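Archaeosine synthase (Pyrobaculum calidifontis, PDB 5K0P) converts the nitrile of preQ0 in the D-loop of archaeal tRNA to the formamidine of archaeosine, using free ammonium as the nitrogen donor. Local coordinates at residues A41-E46 with A75-P80; S9-K14 with V34-R39. All coordinates share one frame; numbering follows the deposited sequence. Where two conformers were deposited one is given.

Contact 1. Residues A41-E46 with A75-P80; sequences AVLAIE and AAVNPP
Ala41 meets Val77 where the loop leading into helix 45-53 passes the C-terminal end of helix 62-77. Its methyl carbon CB lies 4.0 Å from Val77 CG1, and its carbonyl oxygen O comes within 3.8 Å of Val77 CB. No direct hydrogen bond crosses between 41-46 and 75-80. A water bridges them instead, donating to Ala41 O at 2.6 Å and to Val77 O at 2.8 Å, so the two backbone carbonyls are joined through it. Val42 points away from the helix end and packs on Tyr36 and Pro8, and also on Glu63 of the second subunit. In the tunnel fold of this enzyme, a four-stranded antiparallel sheet carries the two helices on one of its faces, and this loop connects strand 27-37 to the first of them. Leu43 follows with two contacts, to Val77 and to Ala76. Val77 sets CG1 anti to its own carbonyl carbon (chi1 -56°), which brings this methyl 3.9 Å from Leu43 N and 4.1 Å from Leu43 CB. With CG anti to the backbone N (chi1 -180°), Leu43 carries CD1 to 4.1 Å from Ala76 CB; Met51 of helix 45-53 touches both residues. Leu43 also opens the run to Glu46 that binds substrate in a site shared between adjacent subunits, with Ala44 as the N-cap of helix 45-53.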
ATOM      1  N   ALA A  41      27.314  24.170  -8.543  1.00 53.74           N
ATOM      2  CA  ALA A  41      27.934  22.982  -8.029  1.00 46.03           C
ATOM      3  C   ALA A  41      26.830  22.055  -7.543  1.00 42.68           C
ATOM      4  O   ALA A  41      25.888  22.456  -6.782  1.00 37.24           O
ATOM      5  CB  ALA A  41      28.918  23.314  -6.910  1.00 48.89           C
ATOM      6  N   VAL A  42      26.927  20.832  -8.055  1.00 37.20           N
ATOM      7  CA  VAL A  42      26.165  19.699  -7.606  1.00 37.76           C
ATOM      8  C   VAL A  42      26.994  18.958  -6.568  1.00 36.99           C
ATOM      9  O   VAL A  42      28.207  18.725  -6.767  1.00 31.49           O
ATOM     10  CB  VAL A  42      25.785  18.758  -8.781  1.00 36.76           C
ATOM     11  CG1 VAL A  42      25.325  17.385  -8.282  1.00 39.65           C
ATOM     12  CG2 VAL A  42      24.711  19.454  -9.587  1.00 37.78           C
ATOM     13  N   LEU A  43      26.343  18.629  -5.461  1.00 32.07           N
ATOM     14  CA  LEU A  43      26.967  17.810  -4.408  1.00 29.04           C
ATOM     15  C   LEU A  43      27.110  16.341  -4.902  1.00 28.75           C
ATOM     16  O   LEU A  43      26.121  15.696  -5.232  1.00 27.24           O
ATOM     17  CB  LEU A  43      26.128  17.875  -3.150  1.00 29.07           C
ATOM     18  CG  LEU A  43      26.680  17.062  -1.961  1.00 28.17           C
ATOM     19  CD1 LEU A  43      28.033  17.645  -1.589  1.00 30.47           C
ATOM     20  CD2 LEU A  43      25.779  17.074  -0.751  1.00 26.97           C
ATOM     21  N   ALA A  44      28.356  15.856  -4.979  1.00 26.99           N
ATOM     22  CA  ALA A  44      28.588  14.478  -5.421  1.00 27.40           C
ATOM     23  C   ALA A  44      27.931  13.556  -4.425  1.00 28.17           C
ATOM     24  O   ALA A  44      27.997  13.793  -3.219  1.00 25.89           O
ATOM     25  CB  ALA A  44      30.086  14.137  -5.506  1.00 28.21           C
ATOM     26  N   ILE A  45      27.316  12.487  -4.939  1.00 26.87           N
ATOM     27  CA  ILE A  45      26.609  11.605  -4.069  1.00 27.39           C
ATOM     28  C   ILE A  45      27.558  11.003  -3.075  1.00 25.97           C
ATOM     29  O   ILE A  45      27.205  10.753  -1.918  1.00 27.33           O
ATOM     30  CB  ILE A  45      25.963  10.484  -4.850  1.00 27.55           C
ATOM     31  CG1 ILE A  45      24.991  11.012  -5.893  1.00 30.69           C
ATOM     32  CG2 ILE A  45      25.214   9.578  -3.900  1.00 26.70           C
ATOM     33  CD1 ILE A  45      23.992  11.963  -5.301  1.00 29.37           C
ATOM     34  N   GLU A  46      28.762  10.744  -3.523  1.00 26.76           N
ATOM     35  CA  GLU A  46      29.780  10.052  -2.710  1.00 28.58           C
ATOM     36  C   GLU A  46      30.094  10.984  -1.574  1.00 25.70           C
ATOM     37  O   GLU A  46      30.242  10.497  -0.492  1.00 26.50           O
ATOM     38  CB  GLU A  46      31.076   9.720  -3.502  1.00 32.03           C
ATOM     39  CG  GLU A  46      30.937   8.701  -4.640  1.00 41.23           C
ATOM     40  CD  GLU A  46      30.522   9.273  -6.046  1.00 50.55           C
ATOM     41  OE1 GLU A  46      29.737  10.291  -6.173  1.00 38.97           O
ATOM     42  OE2 GLU A  46      30.951   8.635  -7.065  1.00 55.58           O
ATOM     43  N   ALA A  75      28.251  24.511   3.193  1.00 35.32           N
ATOM     44  CA  ALA A  75      29.659  24.790   3.031  1.00 36.68           C
ATOM     45  C   ALA A  75      30.250  24.157   1.766  1.00 35.20           C
ATOM     46  O   ALA A  75      31.072  24.799   1.101  1.00 36.32           O
ATOM     47  CB  ALA A  75      30.476  24.404   4.279  1.00 40.64           C
ATOM     48  N   ALA A  76      29.836  22.931   1.431  1.00 34.52           N
ATOM     49  CA  ALA A  76      30.287  22.275   0.224  1.00 33.63           C
ATOM     50  C   ALA A  76      29.809  22.936  -1.082  1.00 37.61           C
ATOM     51  O   ALA A  76      30.591  23.007  -2.008  1.00 39.03           O
ATOM     52  CB  ALA A  76      29.878  20.816   0.232  1.00 31.22           C
ATOM     53  N   VAL A  77      28.549  23.382  -1.185  1.00 30.16           N
ATOM     54  CA  VAL A  77      28.056  23.898  -2.486  1.00 31.25           C
ATOM     55  C   VAL A  77      27.294  25.180  -2.466  1.00 32.07           C
ATOM     56  O   VAL A  77      26.768  25.537  -3.487  1.00 29.61           O
ATOM     57  CB  VAL A  77      27.212  22.850  -3.269  1.00 27.90           C
ATOM     58  CG1 VAL A  77      27.988  21.564  -3.484  1.00 28.76           C
ATOM     59  CG2 VAL A  77      25.934  22.502  -2.527  1.00 35.33           C
ATOM     60  N   ASN A  78      27.237  25.875  -1.337  1.00 34.15           N
ATOM     61  CA  ASN A  78      26.594  27.188  -1.224  1.00 36.91           C
ATOM     62  C   ASN A  78      25.333  27.329  -2.040  1.00 35.25           C
ATOM     63  O   ASN A  78      25.297  28.184  -2.913  1.00 39.00           O
ATOM     64  CB  ASN A  78      27.601  28.299  -1.602  1.00 42.01           C
ATOM     65  CG  ASN A  78      28.876  28.235  -0.758  1.00 49.37           C
ATOM     66  OD1 ASN A  78      29.927  27.624  -1.164  1.00 54.17           O
ATOM     67  ND2 ASN A  78      28.791  28.819   0.452  1.00 47.47           N
ATOM     68  N   PRO A  79      24.317  26.461  -1.798  1.00 32.44           N
ATOM     69  CA  PRO A  79      23.120  26.489  -2.614  1.00 32.73           C
ATOM     70  C   PRO A  79      22.190  27.540  -2.077  1.00 32.56           C
ATOM     71  O   PRO A  79      22.250  27.792  -0.906  1.00 32.04           O
ATOM     72  CB  PRO A  79      22.521  25.104  -2.382  1.00 31.81           C
ATOM     73  CG  PRO A  79      22.937  24.769  -1.041  1.00 32.50           C
ATOM     74  CD  PRO A  79      24.218  25.431  -0.756  1.00 30.94           C
ATOM     75  N   PRO A  80      21.365  28.172  -2.921  1.00 32.41           N
ATOM     76  CA  PRO A  80      20.415  29.177  -2.407  1.00 35.35           C
ATOM     77  C   PRO A  80      19.268  28.624  -1.578  1.00 34.76           C
ATOM     78  O   PRO A  80      18.537  29.421  -0.969  1.00 33.82           O
ATOM     79  CB  PRO A  80      19.787  29.768  -3.692  1.00 34.91           C
ATOM     80  CG  PRO A  80      19.987  28.738  -4.735  1.00 33.22           C
ATOM     81  CD  PRO A  80      21.315  28.108  -4.401  1.00 32.41           C
TER
HETATM   82  O   HOH W   1      25.127  24.626  -5.561  1.00 39.16           O

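Contact 2. Residues S9-K14 with V34-R39; sequences SLVRLK and VEYIPR
Strands 10-14 and 34-37 run antiparallel at 164° with axes 4.7 Å apart, and Val11-Tyr36 and Leu13-Val34 form hydrogen-bonded pairs flanking the non-hydrogen-bonded pair Arg12-Glu35. Each hydrogen-bonded pair is closed by two nearly straight bonds, such as Leu13 N to Val34 O at 2.7 Å. On the face shared by Val11, Leu13, Val34 and Tyr36, a chi1 of 76° lays the Tyr36 ring alongside Val11, with CE1 3.6 Å from Val11 CB. Leu13 CD1 sits at the ring edge, near its plane, 4.3 Å from Tyr36 CE1. The Tyr36 hydroxyl hydrogen-bonds to Leu43 N. A serine in place of Tyr36 would probably leave Val11 and Leu13 without this apolar neighbour and Leu43 N without its hydroxyl partner. Past the last pair, Pro38 CG reaches Val11 CG2 at 4.0 Å, the two side chains crossing at about a right angle. On the other face Arg12 and Glu35 extend side by side as a salt bridge, Glu35 OE1 over one guanidinium face and the carboxylate displaced toward its rim and turned 61° to it; the modelled separation is too short to trust, so this detail is doubtful. Glu35 OE2 also bonds to Tyr81 OH. The Val11-Tyr36 face is thus apolar and buried, and Leu43 N satisfies the one hydroxyl placed there.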
ATOM      1  N   SER A   9      17.441  22.065 -11.508  1.00 26.41           N
ATOM      2  CA  SER A   9      16.613  22.939 -10.723  1.00 29.13           C
ATOM      3  C   SER A   9      16.510  22.538  -9.255  1.00 27.53           C
ATOM      4  O   SER A   9      16.344  23.410  -8.416  1.00 28.35           O
ATOM      5  CB  SER A   9      15.192  23.012 -11.313  1.00 31.02           C
ATOM      6  OG  SER A   9      15.241  23.395 -12.679  1.00 32.52           O
ATOM      7  N   LEU A  10      16.549  21.242  -8.955  1.00 25.47           N
ATOM      8  CA  LEU A  10      16.342  20.723  -7.602  1.00 23.93           C
ATOM      9  C   LEU A  10      16.958  19.322  -7.560  1.00 21.93           C
ATOM     10  O   LEU A  10      16.831  18.565  -8.513  1.00 24.11           O
ATOM     11  CB  LEU A  10      14.834  20.589  -7.231  1.00 24.60           C
ATOM     12  CG  LEU A  10      14.526  20.303  -5.776  1.00 28.07           C
ATOM     13  CD1 LEU A  10      14.978  21.515  -4.946  1.00 35.88           C
ATOM     14  CD2 LEU A  10      13.056  20.131  -5.517  1.00 31.08           C
ATOM     15  N   VAL A  11      17.653  19.018  -6.479  1.00 19.70           N
ATOM     16  CA  VAL A  11      18.100  17.667  -6.222  1.00 20.51           C
ATOM     17  C   VAL A  11      17.578  17.224  -4.871  1.00 19.26           C
ATOM     18  O   VAL A  11      17.578  18.018  -3.948  1.00 21.85           O
ATOM     19  CB  VAL A  11      19.637  17.605  -6.231  1.00 21.90           C
ATOM     20  CG1 VAL A  11      20.154  16.207  -5.872  1.00 24.14           C
ATOM     21  CG2 VAL A  11      20.224  18.014  -7.554  1.00 22.21           C
ATOM     22  N   ARG A  12      17.128  15.969  -4.797  1.00 19.16           N
ATOM     23  CA  ARG A  12      16.639  15.366  -3.582  0.50 19.96           C
ATOM     24  C   ARG A  12      17.496  14.147  -3.336  1.00 22.28           C
ATOM     25  O   ARG A  12      17.674  13.317  -4.251  1.00 25.41           O
ATOM     26  CB  ARG A  12      15.152  15.015  -3.698  0.50 21.49           C
ATOM     27  CG  ARG A  12      14.232  16.252  -3.854  0.50 24.90           C
ATOM     28  CD  ARG A  12      12.686  16.012  -3.762  0.50 29.64           C
ATOM     29  NE  ARG A  12      11.902  17.218  -4.091  0.50 31.61           N
ATOM     30  CZ  ARG A  12      10.991  17.781  -3.298  0.50 29.05           C
ATOM     31  NH1 ARG A  12      10.408  18.869  -3.662  0.50 27.20           N
ATOM     32  NH2 ARG A  12      10.684  17.265  -2.141  0.50 32.34           N
ATOM     33  N   LEU A  13      18.041  14.048  -2.128  1.00 20.28           N
ATOM     34  CA  LEU A  13      18.825  12.846  -1.714  1.00 20.97           C
ATOM     35  C   LEU A  13      18.258  12.267  -0.472  1.00 24.87           C
ATOM     36  O   LEU A  13      17.823  13.011   0.386  1.00 30.83           O
ATOM     37  CB  LEU A  13      20.276  13.174  -1.500  1.00 20.04           C
ATOM     38  CG  LEU A  13      20.881  13.965  -2.603  1.00 23.20           C
ATOM     39  CD1 LEU A  13      22.132  14.694  -2.104  1.00 28.92           C
ATOM     40  CD2 LEU A  13      21.152  13.061  -3.792  1.00 22.94           C
ATOM     41  N   LYS A  14      18.239  10.939  -0.357  1.00 25.25           N
ATOM     42  CA  LYS A  14      17.635  10.292   0.777  1.00 22.25           C
ATOM     43  C   LYS A  14      18.413   9.050   1.091  1.00 21.94           C
ATOM     44  O   LYS A  14      18.665   8.231   0.196  1.00 23.15           O
ATOM     45  CB  LYS A  14      16.200   9.890   0.468  1.00 23.73           C
ATOM     46  CG  LYS A  14      15.546   9.117   1.603  1.00 24.07           C
ATOM     47  CD  LYS A  14      14.083   8.637   1.324  1.00 33.26           C
ATOM     48  CE  LYS A  14      13.089   9.797   1.199  1.00 35.93           C
ATOM     49  NZ  LYS A  14      11.774   9.169   0.952  1.00 48.00           N
ATOM     50  N   VAL A  34      17.747  15.149   2.085  1.00 24.83           N
ATOM     51  CA  VAL A  34      18.218  16.497   1.789  1.00 24.63           C
ATOM     52  C   VAL A  34      17.701  16.934   0.451  1.00 25.37           C
ATOM     53  O   VAL A  34      17.723  16.171  -0.559  1.00 26.64           O
ATOM     54  CB  VAL A  34      19.747  16.553   1.882  1.00 24.74           C
ATOM     55  CG1 VAL A  34      20.306  17.922   1.602  1.00 23.92           C
ATOM     56  CG2 VAL A  34      20.152  16.055   3.253  1.00 25.73           C
ATOM     57  N   GLU A  35      17.272  18.188   0.396  1.00 24.03           N
ATOM     58  CA  GLU A  35      16.835  18.726  -0.888  1.00 23.95           C
ATOM     59  C   GLU A  35      17.480  20.068  -1.031  1.00 22.26           C
ATOM     60  O   GLU A  35      17.605  20.786  -0.038  1.00 23.94           O
ATOM     61  CB  GLU A  35      15.327  18.591  -0.883  1.00 30.92           C
ATOM     62  CG  GLU A  35      14.512  19.746  -1.146  1.00 37.88           C
ATOM     63  CD  GLU A  35      13.007  19.536  -0.964  1.00 40.00           C
ATOM     64  OE1 GLU A  35      12.461  18.379  -0.986  1.00 34.87           O
ATOM     65  OE2 GLU A  35      12.409  20.627  -0.824  1.00 41.32           O
ATOM     66  N   TYR A  36      18.024  20.351  -2.198  1.00 20.31           N
ATOM     67  CA  TYR A  36      18.659  21.633  -2.477  1.00 21.96           C
ATOM     68  C   TYR A  36      18.626  22.099  -3.924  1.00 23.31           C
ATOM     69  O   TYR A  36      18.430  21.319  -4.831  1.00 21.09           O
ATOM     70  CB  TYR A  36      20.131  21.583  -1.968  1.00 23.23           C
ATOM     71  CG  TYR A  36      21.049  20.814  -2.843  1.00 21.66           C
ATOM     72  CD1 TYR A  36      21.056  19.450  -2.790  1.00 18.74           C
ATOM     73  CD2 TYR A  36      21.895  21.470  -3.760  1.00 25.18           C
ATOM     74  CE1 TYR A  36      21.917  18.714  -3.638  1.00 21.23           C
ATOM     75  CE2 TYR A  36      22.763  20.747  -4.615  1.00 22.80           C
ATOM     76  CZ  TYR A  36      22.754  19.370  -4.555  1.00 22.05           C
ATOM     77  OH  TYR A  36      23.545  18.612  -5.443  1.00 23.55           O
ATOM     78  N   ILE A  37      18.816  23.411  -4.133  1.00 27.33           N
ATOM     79  CA  ILE A  37      18.928  23.974  -5.477  1.00 28.36           C
ATOM     80  C   ILE A  37      20.375  24.235  -5.744  1.00 31.79           C
ATOM     81  O   ILE A  37      20.993  25.056  -5.023  1.00 34.73           O
ATOM     82  CB  ILE A  37      18.163  25.286  -5.626  1.00 30.60           C
ATOM     83  CG1 ILE A  37      16.711  25.012  -5.373  1.00 30.58           C
ATOM     84  CG2 ILE A  37      18.352  25.905  -7.061  1.00 33.51           C
ATOM     85  CD1 ILE A  37      15.849  26.217  -5.420  1.00 33.39           C
ATOM     86  N   PRO A  38      20.944  23.571  -6.782  1.00 30.64           N
ATOM     87  CA  PRO A  38      22.331  23.812  -7.140  1.00 30.87           C
ATOM     88  C   PRO A  38      22.477  25.215  -7.672  1.00 35.49           C
ATOM     89  O   PRO A  38      21.506  25.738  -8.297  1.00 28.62           O
ATOM     90  CB  PRO A  38      22.586  22.809  -8.273  1.00 31.35           C
ATOM     91  CG  PRO A  38      21.593  21.722  -8.043  1.00 28.74           C
ATOM     92  CD  PRO A  38      20.370  22.453  -7.552  1.00 28.34           C
ATOM     93  N   ARG A  39      23.665  25.815  -7.384  1.00 36.95           N
ATOM     94  CA  ARG A  39      24.150  27.017  -8.060  1.00 37.37           C
ATOM     95  C   ARG A  39      25.569  26.775  -8.575  1.00 39.07           C
ATOM     96  O   ARG A  39      26.578  27.030  -7.875  1.00 44.23           O
ATOM     97  CB  ARG A  39      24.127  28.273  -7.154  1.00 39.85           C
ATOM     98  CG  ARG A  39      24.536  29.521  -7.983  1.00 50.71           C
ATOM     99  CD  ARG A  39      24.956  30.758  -7.180  1.00 64.28           C
ATOM    100  NE  ARG A  39      23.835  31.420  -6.505  1.00 75.78           N
ATOM    101  CZ  ARG A  39      23.540  31.391  -5.188  1.00 71.50           C
ATOM    102  NH1 ARG A  39      22.453  32.050  -4.760  1.00 62.54           N
ATOM    103  NH2 ARG A  39      24.284  30.728  -4.285  1.00 67.08           N
TER

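Contact 2 comes earlier in the sequence than contact 1, and their centres lie 9 Å apart. Tyr36 joins them directly: its OH is 2.8 Å from Leu43 N, a probable hydrogen bond that ties strand 27-37 to the loop before helix 45-53. A second junction is made by packing, with Pro79 CB 3.1 Å from Ile37 O. Leu43, Ala44, Ile45 and Glu46 of contact 1 bind substrate in a site shared by adjacent subunits, and contact 2 comes close to it, the nearest side-chain atoms of Leu13 and Ile45 being about 3 Å apart. Both contacts touch the second subunit, whose strand continues the sheet beyond 10-14.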